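PDB 3EO8: BluB-like flavoprotein from Clostridium difficile 630, which binds flavin mononucleotide and probably acts as a flavin-dependent oxidoreductase of the nitroreductase family. Local coordinates for residues A36-K41 with L142-E147; N148-A153 with S160-S165; K29-A34 with F48-R53. All blocks are in the same frame, centred on the assembly; numbering follows the deposited sequence.

In the fold
All three contacts are buried where their residues touch. Contacts 1 and 2 share helix 137-155, and contacts 2 and 3 reach the same antiparallel sheet. Contact 3 is plain apolar packing of helix 24-35 on strand 47-51. Contact 1 is also apolar, but its loop runs out past a flavin to an exposed lysine. Contact 2 is the polar one, with two waters between helix and strand, and a second flavin lies against the strand end and its tryptophan. The three also touch one another: Ile146 packs on Trp162, Ala145 on Ala34, and Asn148 ND2 is hydrogen-bonded to Ala33 O. Each contact borders the second subunit, whose residues complete both flavin sites.

Contact 1: A36-K41 with L142-E147. With FMN (flavin mononucleotide), chain K; ACT (acetate ion), chain H.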
loop_
_atom_site.group_PDB
_atom_site.type_symbol
_atom_site.label_atom_id
_atom_site.label_comp_id
_atom_site.label_asym_id
_atom_site.label_seq_id
_atom_site.Cartn_x
_atom_site.Cartn_y
_atom_site.Cartn_z
ATOM N N ALA A 36 -10.984 8.376 -0.174
ATOM C CA ALA A 36 -11.978 7.361 0.149
ATOM C C ALA A 36 -11.379 5.970 0.389
ATOM O O ALA A 36 -12.114 5.049 0.723
ATOM C CB ALA A 36 -13.019 7.292 -0.961
ATOM N N ALA A 37 -10.062 5.810 0.204
ATOM C CA ALA A 37 -9.389 4.529 0.399
ATOM C C ALA A 37 -9.484 4.094 1.845
ATOM O O ALA A 37 -9.530 4.942 2.743
ATOM C CB ALA A 37 -7.915 4.642 0.001
ATOM N N PRO A 38 -9.451 2.774 2.087
ATOM C CA PRO A 38 -9.441 2.300 3.454
ATOM C C PRO A 38 -8.085 2.619 4.050
ATOM O O PRO A 38 -7.117 2.821 3.297
ATOM C CB PRO A 38 -9.637 0.791 3.307
ATOM C CG PRO A 38 -9.033 0.464 1.917
ATOM C CD PRO A 38 -9.354 1.683 1.095
ATOM N N SER A 39 -8.030 2.715 5.365
ATOM C CA SER A 39 -6.786 2.913 6.056
ATOM C C SER A 39 -6.874 2.415 7.476
ATOM O O SER A 39 -7.945 2.407 8.060
ATOM C CB SER A 39 -6.393 4.399 6.024
ATOM O OG SER A 39 -7.300 5.193 6.761
ATOM N N GLY A 40 -5.734 2.034 8.047
ATOM C CA GLY A 40 -5.712 1.473 9.393
ATOM C C GLY A 40 -6.310 2.437 10.393
ATOM O O GLY A 40 -5.856 3.570 10.513
ATOM N N LYS A 41 -7.353 1.990 11.096
ATOM C CA LYS A 41 -8.031 2.801 12.111
ATOM C C LYS A 41 -8.429 4.186 11.557
ATOM O O LYS A 41 -8.460 5.183 12.278
ATOM C CB LYS A 41 -7.148 2.894 13.365
ATOM C CG LYS A 41 -7.122 1.597 14.159
ATOM C CD LYS A 41 -6.307 1.674 15.439
ATOM C CE LYS A 41 -6.072 0.263 16.026
ATOM N NZ LYS A 41 -5.314 0.284 17.346
ATOM N N LEU A 142 -1.447 3.746 2.469
ATOM C CA LEU A 142 -1.024 4.737 1.461
ATOM C C LEU A 142 -1.168 4.204 0.032
ATOM O O LEU A 142 -1.683 4.896 -0.878
ATOM C CB LEU A 142 0.422 5.171 1.712
ATOM C CG LEU A 142 0.907 6.312 0.815
ATOM C CD1 LEU A 142 0.071 7.590 1.093
ATOM C CD2 LEU A 142 2.385 6.599 1.016
ATOM N N GLY A 143 -0.762 2.945 -0.167
ATOM C CA GLY A 143 -0.913 2.300 -1.472
ATOM C C GLY A 143 -2.341 2.214 -1.947
ATOM O O GLY A 143 -2.640 2.436 -3.149
ATOM N N ALA A 144 -3.251 1.920 -1.025
ATOM C CA ALA A 144 -4.676 1.909 -1.353
ATOM C C ALA A 144 -5.127 3.284 -1.862
ATOM O O ALA A 144 -5.809 3.390 -2.894
ATOM C CB ALA A 144 -5.499 1.459 -0.145
ATOM N N ALA A 145 -4.727 4.357 -1.170
ATOM C CA ALA A 145 -5.075 5.724 -1.619
ATOM C C ALA A 145 -4.490 6.070 -2.981
ATOM O O ALA A 145 -5.168 6.612 -3.871
ATOM C CB ALA A 145 -4.633 6.758 -0.561
ATOM N N ILE A 146 -3.214 5.761 -3.153
ATOM C CA ILE A 146 -2.527 6.127 -4.417
ATOM C C ILE A 146 -3.062 5.281 -5.572
ATOM O O ILE A 146 -3.235 5.780 -6.709
ATOM C CB ILE A 146 -0.983 6.030 -4.277
ATOM C CG1 ILE A 146 -0.429 7.074 -3.293
ATOM C CG2 ILE A 146 -0.310 6.186 -5.628
ATOM C CD1 ILE A 146 1.036 6.830 -2.884
ATOM N N GLU A 147 -3.478 4.048 -5.295
ATOM C CA GLU A 147 -4.160 3.262 -6.346
ATOM C C GLU A 147 -5.509 3.841 -6.745
ATOM O O GLU A 147 -5.783 3.913 -7.923
ATOM C CB GLU A 147 -4.217 1.782 -5.974
ATOM C CG GLU A 147 -4.807 0.869 -7.044
ATOM C CD GLU A 147 -3.921 0.656 -8.280
ATOM O OE1 GLU A 147 -2.844 1.273 -8.378
ATOM O OE2 GLU A 147 -4.345 -0.158 -9.166
HETATM N N1 FMN K . -10.606 -3.058 10.020
HETATM C C2 FMN K . -10.819 -3.929 11.062
HETATM O O2 FMN K . -11.949 -4.033 11.553
HETATM N N3 FMN K . -9.777 -4.685 11.567
HETATM C C4 FMN K . -8.501 -4.577 11.050
HETATM O O4 FMN K . -7.630 -5.355 11.449
HETATM C C4A FMN K . -8.259 -3.677 10.018
HETATM N N5 FMN K . -7.008 -3.510 9.455
HETATM C C5A FMN K . -6.791 -2.658 8.401
HETATM C C6 FMN K . -5.528 -2.553 7.799
HETATM C C7 FMN K . -5.315 -1.670 6.745
HETATM C C7M FMN K . -4.025 -1.812 5.979
HETATM C C8 FMN K . -6.383 -0.964 6.207
HETATM C C8M FMN K . -6.279 -0.344 4.817
HETATM C C9 FMN K . -7.652 -1.074 6.800
HETATM C C9A FMN K . -7.873 -1.934 7.868
HETATM N N10 FMN K . -9.104 -2.038 8.471
HETATM C C10 FMN K . -9.327 -2.938 9.496
HETATM C "C1'" FMN K . -10.266 -1.192 8.026
HETATM C "C2'" FMN K . -10.283 0.234 8.596
HETATM O "O2'" FMN K . -10.670 0.239 9.998
HETATM C "C3'" FMN K . -11.257 1.112 7.776
HETATM O "O3'" FMN K . -10.821 1.201 6.432
HETATM C "C4'" FMN K . -11.400 2.546 8.314
HETATM O "O4'" FMN K . -11.898 2.596 9.626
HETATM C "C5'" FMN K . -12.388 3.341 7.475
HETATM O "O5'" FMN K . -13.649 2.725 7.430
HETATM P P FMN K . -14.259 2.318 5.984
HETATM O O1P FMN K . -15.609 1.671 6.195
HETATM O O2P FMN K . -13.259 1.372 5.359
HETATM O O3P FMN K . -14.427 3.553 5.145
HETATM C C ACT H . -8.514 -1.034 12.245
HETATM O O ACT H . -7.805 -0.716 11.299
HETATM O OXT ACT H . -9.605 -0.494 12.233
HETATM C CH3 ACT H . -8.080 -1.994 13.301
#
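Ala37 meets Ala144 and Ala145 where the loop after helix 24-35 runs across helix 137-155. The methyl CB of Ala37 points at the helix and presses on its backbone. It lies 3.4 Å from the CA of Ala145, which is tighter than usual van der Waals contact for two carbons. The neighbouring methyls are more relaxed, with Ala37 CB 4.0 Å from Ala144 CB. Small side chains on both sides let the backbones come close. Pro38 continues the packing, its ring atom CD lying 4.1 Å from Ala144 CB. Its carbonyl O is buried against the same methyl and has no polar partner in the model.

Beyond Pro38 the loop leaves the helix segment and turns to the ligand. Pro38 CB lies 3.4 Å from O3' of the flavin mononucleotide. Ser39 N gives O3' of the flavin a weak, bent hydrogen bond (3.3 Å, 145°). The hydroxyl of Ser39 is bonded to Gln44 N, and Gly40 N to the hydroxyl of Ser141, which tie the loop down. Lys41 forms the loose, solvent side. Its backbone N donates to O of an acetate at 2.8 Å, probably an ion from the crystallisation liquor. With CG beside the backbone N (chi1 -74°), the Lys41 side chain passes the acetate carbon and then runs out extended.

Arg15, Ser205 and Lys208 of the second subunit also bind this flavin, so the loop closes a site shared between chains. Helix 137-155 is packed on other sides too. Leu142 and Ile146 rest on Val106 of strand 102-108. Trp46 touches Ser39 and Ala145. The helix thus lies between the flavin-binding loop and the sheet.

Contact 2: N148-A153 with S160-S165; sequences NFTLSA and SCWLTS. With FMN (flavin mononucleotide), chain G.
Trp162 is the flat group of this contact, with Thr150 OG1 approaching its ring obliquely, 4.3 Å from CE3. One face of the indole carries the methyl end of the flavin mononucleotide. The flavin methyl C8M stands 3.8 Å above the ring plane, over its centre. The other methyl, C7M, comes 3.4 Å from NE1. Glu147 also packs against the ring. The N-H of the indole is used across the dimer, in a hydrogen bond to Gln140 OE1 of the second subunit. This bond and the packing round the ring probably fix its rotation.

Two waters fill in between helix and strand. Thr150 OG1 and Ser160 OG are 4.0 Å apart, too far for a direct bond. One water donates to Thr150 OG1 and is also bonded to Ser160 OG at 2.7 Å. The other donates to the carbonyl O of Thr150 and pairs with the same serine hydroxyl. With OG between its own backbone N and carbonyl carbon (chi1 70°), Ser160 places the hydroxyl on the helix side, where both waters bind it. Thr150 OG1 lies beside its backbone N and is hydrogen-bonded to Ile146 O, one turn back in the helix.

Past the strand, the chain grips the flavin edge through backbone N-H groups. Thr164 N donates to N5 at 3.2 Å (148°), and more weakly to O4. Ser165 N also donates to O4, at 3.0 Å (146°). These donors would be expected to draw electron density toward the N5 and O4 edge. Pro38 of the second subunit packs on Trp162 as well. A backbone N-H bonded to N5, in a flavin pocket built from both subunits, is characteristic of the FMN-dependent nitroreductase fold.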
loop_
_atom_site.group_PDB
_atom_site.type_symbol
_atom_site.label_atom_id
_atom_site.label_comp_id
_atom_site.label_asym_id
_atom_site.label_seq_id
_atom_site.Cartn_x
_atom_site.Cartn_y
_atom_site.Cartn_z
ATOM N N ASN A 148 -6.305 4.323 -5.784
ATOM C CA ASN A 148 -7.566 4.990 -6.085
ATOM C C ASN A 148 -7.352 6.242 -6.959
ATOM O O ASN A 148 -8.100 6.495 -7.905
ATOM C CB ASN A 148 -8.276 5.383 -4.770
ATOM C CG ASN A 148 -9.103 4.254 -4.154
ATOM O OD1 ASN A 148 -8.969 3.087 -4.506
ATOM N ND2 ASN A 148 -9.959 4.623 -3.192
ATOM N N PHE A 149 -6.319 7.010 -6.638
ATOM C CA PHE A 149 -5.899 8.178 -7.425
ATOM C C PHE A 149 -5.543 7.720 -8.843
ATOM O O PHE A 149 -6.044 8.267 -9.829
ATOM C CB PHE A 149 -4.669 8.819 -6.789
ATOM C CG PHE A 149 -4.252 10.132 -7.394
ATOM C CD1 PHE A 149 -3.649 10.193 -8.647
ATOM C CD2 PHE A 149 -4.374 11.317 -6.655
ATOM C CE1 PHE A 149 -3.243 11.421 -9.195
ATOM C CE2 PHE A 149 -3.967 12.526 -7.203
ATOM C CZ PHE A 149 -3.412 12.572 -8.466
ATOM N N THR A 150 -4.681 6.721 -8.924
ATOM C CA THR A 150 -4.195 6.167 -10.199
ATOM C C THR A 150 -5.323 5.751 -11.147
ATOM O O THR A 150 -5.351 6.106 -12.344
ATOM C CB THR A 150 -3.297 4.963 -9.896
ATOM O OG1 THR A 150 -2.142 5.434 -9.194
ATOM C CG2 THR A 150 -2.867 4.228 -11.181
ATOM N N LEU A 151 -6.272 4.998 -10.609
ATOM C CA LEU A 151 -7.371 4.513 -11.412
ATOM C C LEU A 151 -8.264 5.670 -11.849
ATOM O O LEU A 151 -8.793 5.688 -12.976
ATOM C CB LEU A 151 -8.156 3.442 -10.639
ATOM C CG LEU A 151 -7.386 2.157 -10.284
ATOM C CD1 LEU A 151 -8.293 1.237 -9.536
ATOM C CD2 LEU A 151 -6.783 1.450 -11.573
ATOM N N SER A 152 -8.440 6.640 -10.961
ATOM C CA SER A 152 -9.286 7.794 -11.243
ATOM C C SER A 152 -8.693 8.664 -12.332
ATOM O O SER A 152 -9.411 9.152 -13.204
ATOM C CB SER A 152 -9.505 8.595 -9.958
ATOM O OG SER A 152 -10.135 7.770 -8.992
ATOM N N ALA A 153 -7.382 8.845 -12.274
ATOM C CA ALA A 153 -6.649 9.546 -13.346
ATOM C C ALA A 153 -6.965 8.926 -14.696
ATOM O O ALA A 153 -7.296 9.638 -15.646
ATOM C CB ALA A 153 -5.132 9.515 -13.092
ATOM N N SER A 160 -0.490 7.989 -15.235
ATOM C CA SER A 160 0.523 8.398 -14.303
ATOM C C SER A 160 1.556 7.292 -14.082
ATOM O O SER A 160 1.364 6.140 -14.474
ATOM C CB SER A 160 -0.150 8.753 -12.946
ATOM O OG SER A 160 -0.647 7.587 -12.277
ATOM N N CYS A 161 2.638 7.658 -13.423
ATOM C CA CYS A 161 3.574 6.686 -12.911
ATOM C C CYS A 161 3.756 7.045 -11.478
ATOM O O CYS A 161 3.871 8.214 -11.136
ATOM C CB CYS A 161 4.921 6.736 -13.626
ATOM S SG CYS A 161 6.106 5.391 -13.224
ATOM N N TRP A 162 3.788 6.003 -10.668
ATOM C CA TRP A 162 4.053 6.051 -9.237
ATOM C C TRP A 162 5.560 5.970 -9.029
ATOM O O TRP A 162 6.203 5.163 -9.670
ATOM C CB TRP A 162 3.379 4.808 -8.692
ATOM C CG TRP A 162 3.119 4.651 -7.226
ATOM C CD1 TRP A 162 3.893 5.048 -6.173
ATOM C CD2 TRP A 162 2.055 3.883 -6.676
ATOM N NE1 TRP A 162 3.316 4.635 -5.000
ATOM C CE2 TRP A 162 2.191 3.909 -5.285
ATOM C CE3 TRP A 162 0.965 3.214 -7.236
ATOM C CZ2 TRP A 162 1.283 3.276 -4.433
ATOM C CZ3 TRP A 162 0.052 2.596 -6.389
ATOM C CH2 TRP A 162 0.232 2.623 -4.998
ATOM N N LEU A 163 6.127 6.824 -8.182
ATOM C CA LEU A 163 7.564 6.802 -7.923
ATOM C C LEU A 163 7.905 6.746 -6.465
ATOM O O LEU A 163 7.421 7.538 -5.665
ATOM C CB LEU A 163 8.232 8.037 -8.506
ATOM C CG LEU A 163 8.167 8.224 -10.040
ATOM C CD1 LEU A 163 6.905 8.928 -10.537
ATOM C CD2 LEU A 163 9.437 8.968 -10.527
ATOM N N THR A 164 8.804 5.843 -6.119
ATOM C CA THR A 164 9.456 5.896 -4.809
ATOM C C THR A 164 10.969 5.897 -4.958
ATOM O O THR A 164 11.693 5.980 -3.954
ATOM C CB THR A 164 8.995 4.757 -3.869
ATOM O OG1 THR A 164 9.203 3.485 -4.480
ATOM C CG2 THR A 164 7.522 4.953 -3.466
ATOM N N SER A 165 11.481 5.835 -6.183
ATOM C CA SER A 165 12.929 5.687 -6.393
ATOM C C SER A 165 13.705 6.946 -5.994
ATOM O O SER A 165 14.897 6.897 -5.829
ATOM C CB SER A 165 13.271 5.310 -7.838
ATOM O OG SER A 165 12.822 6.275 -8.753
HETATM N N1 FMN G . 8.318 3.206 -11.771
HETATM C C2 FMN G . 9.364 4.049 -12.062
HETATM O O2 FMN G . 9.726 4.274 -13.225
HETATM N N3 FMN G . 10.027 4.680 -11.045
HETATM C C4 FMN G . 9.733 4.466 -9.731
HETATM O O4 FMN G . 10.364 5.087 -8.847
HETATM C C4A FMN G . 8.676 3.616 -9.427
HETATM N N5 FMN G . 8.321 3.405 -8.108
HETATM C C5A FMN G . 7.250 2.595 -7.798
HETATM C C6 FMN G . 6.906 2.439 -6.468
HETATM C C7 FMN G . 5.827 1.639 -6.134
HETATM C C7M FMN G . 5.259 1.818 -4.765
HETATM C C8 FMN G . 5.081 1.023 -7.146
HETATM C C8M FMN G . 3.707 0.499 -6.834
HETATM C C9 FMN G . 5.432 1.196 -8.475
HETATM C C9A FMN G . 6.515 1.989 -8.820
HETATM N N10 FMN G . 6.916 2.157 -10.145
HETATM C C10 FMN G . 7.956 3.012 -10.449
HETATM C "C1'" FMN G . 6.225 1.453 -11.282
HETATM C "C2'" FMN G . 6.664 -0.002 -11.442
HETATM O "O2'" FMN G . 7.953 -0.067 -12.040
HETATM C "C3'" FMN G . 5.653 -0.718 -12.327
HETATM O "O3'" FMN G . 4.389 -0.704 -11.673
HETATM C "C4'" FMN G . 6.018 -2.146 -12.722
HETATM O "O4'" FMN G . 7.216 -2.182 -13.478
HETATM C "C5'" FMN G . 4.869 -2.737 -13.550
HETATM O "O5'" FMN G . 4.718 -1.976 -14.734
HETATM P P FMN G . 3.245 -1.421 -15.122
HETATM O O1P FMN G . 3.332 -0.668 -16.417
HETATM O O2P FMN G . 2.860 -0.494 -13.979
HETATM O O3P FMN G . 2.216 -2.539 -15.196
HETATM O O HOH W 1 -2.866 6.662 -13.700
HETATM O O HOH W 2 0.298 5.413 -10.956
#

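Contact 3: K29-A34 with F48-R53; sequences KMIKAA and FVVIKR
Ile31 and Ala34 of helix 24-35 rest on Phe48 and Val50 of strand 47-51. The closest touch is the methyl of Ala34, whose CB lies 3.5 Å from CZ at the far end of the phenylalanine ring. Ile31 takes the near end, with its branch CG2 at 4.1 Å from Phe48 CD1. Both approach the ring obliquely. The isoleucine reaches toward the strand as the ring reaches toward the helix. The longer arm of Ile31 carries on to the next inward-facing strand residue, its CD1 lying 3.9 Å from Val50 CG2. The first torsion of Ile31 (chi1 -67°) divides the work: CG2, anti to the backbone N, meets the ring, and the arm through CG1 reaches Val50.

The axes of residues 29-34 and 48-51 run nearly antiparallel, at 165°, and approach to 10.7 Å. Strand alternation sends Phe48 and Val50 toward the helix, while Val49 turns to the other side of the sheet and packs on Phe107 and Phe183. Ring and helix have further support: Phe48 leans on Val106, Ile31 on Phe149 of helix 137-155, and Met30, present as selenomethionine, on Phe149 and Ala153. Past the strand, Lys52 NZ forms a salt bridge with Asp24, at the start of helix 24-35.

Strand 47-51 is outermost in its own chain, next to strand 102-108. Phe48 to Val50 pair in parallel with a strand of the second subunit, so the sheet continues across the interface. Helices packed on a sheet extended by the partner chain are typical of the dimeric nitroreductase fold.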
loop_
_atom_site.group_PDB
_atom_site.type_symbol
_atom_site.label_atom_id
_atom_site.label_comp_id
_atom_site.label_asym_id
_atom_site.label_seq_id
_atom_site.Cartn_x
_atom_site.Cartn_y
_atom_site.Cartn_z
ATOM N N LYS A 29 -10.792 15.635 -8.244
ATOM C CA LYS A 29 -11.569 14.395 -8.283
ATOM C C LYS A 29 -10.685 13.193 -7.953
ATOM O O LYS A 29 -11.119 12.293 -7.242
ATOM C CB LYS A 29 -12.235 14.189 -9.659
ATOM C CG LYS A 29 -13.376 15.135 -9.937
ATOM C CD LYS A 29 -13.852 14.992 -11.392
ATOM C CE LYS A 29 -14.848 16.079 -11.799
HETATM N N MSE A 30 -9.449 13.170 -8.466
HETATM C CA MSE A 30 -8.508 12.074 -8.149
HETATM C C MSE A 30 -8.198 11.997 -6.667
HETATM O O MSE A 30 -8.112 10.907 -6.075
HETATM C CB MSE A 30 -7.209 12.219 -8.947
HETATM C CG MSE A 30 -7.391 12.248 -10.449
HETATM SE SE MSE A 30 -5.781 12.821 -11.386
HETATM C CE MSE A 30 -6.731 13.592 -12.942
ATOM N N ILE A 31 -8.013 13.158 -6.053
ATOM C CA ILE A 31 -7.628 13.220 -4.646
ATOM C C ILE A 31 -8.843 12.841 -3.787
ATOM O O ILE A 31 -8.708 12.176 -2.769
ATOM C CB ILE A 31 -7.151 14.650 -4.311
ATOM C CG1 ILE A 31 -5.835 14.943 -5.054
ATOM C CG2 ILE A 31 -6.934 14.839 -2.823
ATOM C CD1 ILE A 31 -5.479 16.455 -5.060
ATOM N N LYS A 32 -10.027 13.231 -4.221
ATOM C CA LYS A 32 -11.242 12.841 -3.486
ATOM C C LYS A 32 -11.364 11.322 -3.475
ATOM O O LYS A 32 -11.672 10.725 -2.467
ATOM C CB LYS A 32 -12.470 13.468 -4.107
ATOM C CG LYS A 32 -13.739 13.257 -3.266
ATOM C CD LYS A 32 -14.947 13.857 -3.941
ATOM C CE LYS A 32 -16.216 13.527 -3.176
ATOM N NZ LYS A 32 -16.219 14.287 -1.906
ATOM N N ALA A 33 -11.083 10.696 -4.609
ATOM C CA ALA A 33 -11.123 9.239 -4.695
ATOM C C ALA A 33 -10.050 8.611 -3.808
ATOM O O ALA A 33 -10.316 7.634 -3.118
ATOM C CB ALA A 33 -10.939 8.799 -6.125
ATOM N N ALA A 34 -8.833 9.148 -3.853
ATOM C CA ALA A 34 -7.748 8.689 -2.985
ATOM C C ALA A 34 -8.157 8.700 -1.511
ATOM O O ALA A 34 -7.864 7.767 -0.741
ATOM C CB ALA A 34 -6.496 9.590 -3.183
ATOM N N PHE A 48 -1.716 15.227 -0.425
ATOM C CA PHE A 48 -1.266 15.340 -1.799
ATOM C C PHE A 48 -0.899 16.788 -2.126
ATOM O O PHE A 48 -1.774 17.662 -2.107
ATOM C CB PHE A 48 -2.377 14.859 -2.765
ATOM C CG PHE A 48 -2.727 13.415 -2.581
ATOM C CD1 PHE A 48 -3.545 13.009 -1.525
ATOM C CD2 PHE A 48 -2.208 12.451 -3.427
ATOM C CE1 PHE A 48 -3.817 11.661 -1.317
ATOM C CE2 PHE A 48 -2.483 11.107 -3.234
ATOM C CZ PHE A 48 -3.283 10.706 -2.179
ATOM N N VAL A 49 0.370 17.019 -2.467
ATOM C CA VAL A 49 0.860 18.332 -2.855
ATOM C C VAL A 49 0.974 18.390 -4.357
ATOM O O VAL A 49 1.767 17.681 -4.948
ATOM C CB VAL A 49 2.226 18.641 -2.202
ATOM C CG1 VAL A 49 2.730 20.034 -2.602
ATOM C CG2 VAL A 49 2.110 18.526 -0.696
ATOM N N VAL A 50 0.143 19.216 -4.987
ATOM C CA VAL A 50 0.059 19.239 -6.434
ATOM C C VAL A 50 0.886 20.374 -7.041
ATOM O O VAL A 50 0.654 21.555 -6.747
ATOM C CB VAL A 50 -1.399 19.430 -6.850
ATOM C CG1 VAL A 50 -1.497 19.450 -8.372
ATOM C CG2 VAL A 50 -2.251 18.300 -6.286
ATOM N N ILE A 51 1.852 20.025 -7.887
ATOM C CA ILE A 51 2.762 21.004 -8.445
ATOM C C ILE A 51 2.683 21.039 -9.946
ATOM O O ILE A 51 2.809 20.013 -10.598
ATOM C CB ILE A 51 4.224 20.684 -8.046
ATOM C CG1 ILE A 51 4.379 20.729 -6.547
ATOM C CG2 ILE A 51 5.203 21.690 -8.671
ATOM C CD1 ILE A 51 5.624 20.008 -6.050
ATOM N N LYS A 52 2.480 22.246 -10.486
ATOM C CA LYS A 52 2.606 22.515 -11.908
ATOM C C LYS A 52 3.733 23.513 -12.204
ATOM O O LYS A 52 4.079 23.729 -13.375
ATOM C CB LYS A 52 1.272 23.039 -12.468
ATOM C CG LYS A 52 0.175 21.981 -12.589
ATOM C CD LYS A 52 -1.155 22.616 -13.004
ATOM C CE LYS A 52 -2.304 21.635 -13.023
ATOM N NZ LYS A 52 -3.516 22.332 -13.545
ATOM N N ARG A 53 4.320 24.085 -11.157
ATOM C CA ARG A 53 5.335 25.125 -11.343
ATOM C C ARG A 53 6.629 24.489 -11.844
ATOM O O ARG A 53 7.258 23.707 -11.154
ATOM C CB ARG A 53 5.564 25.895 -10.032
ATOM C CG ARG A 53 6.258 27.229 -10.224
ATOM C CD ARG A 53 6.862 27.758 -8.925
ATOM N NE ARG A 53 5.855 28.107 -7.929
ATOM C CZ ARG A 53 6.052 28.128 -6.612
ATOM N NH1 ARG A 53 7.218 27.773 -6.082
ATOM N NH2 ARG A 53 5.063 28.478 -5.813
#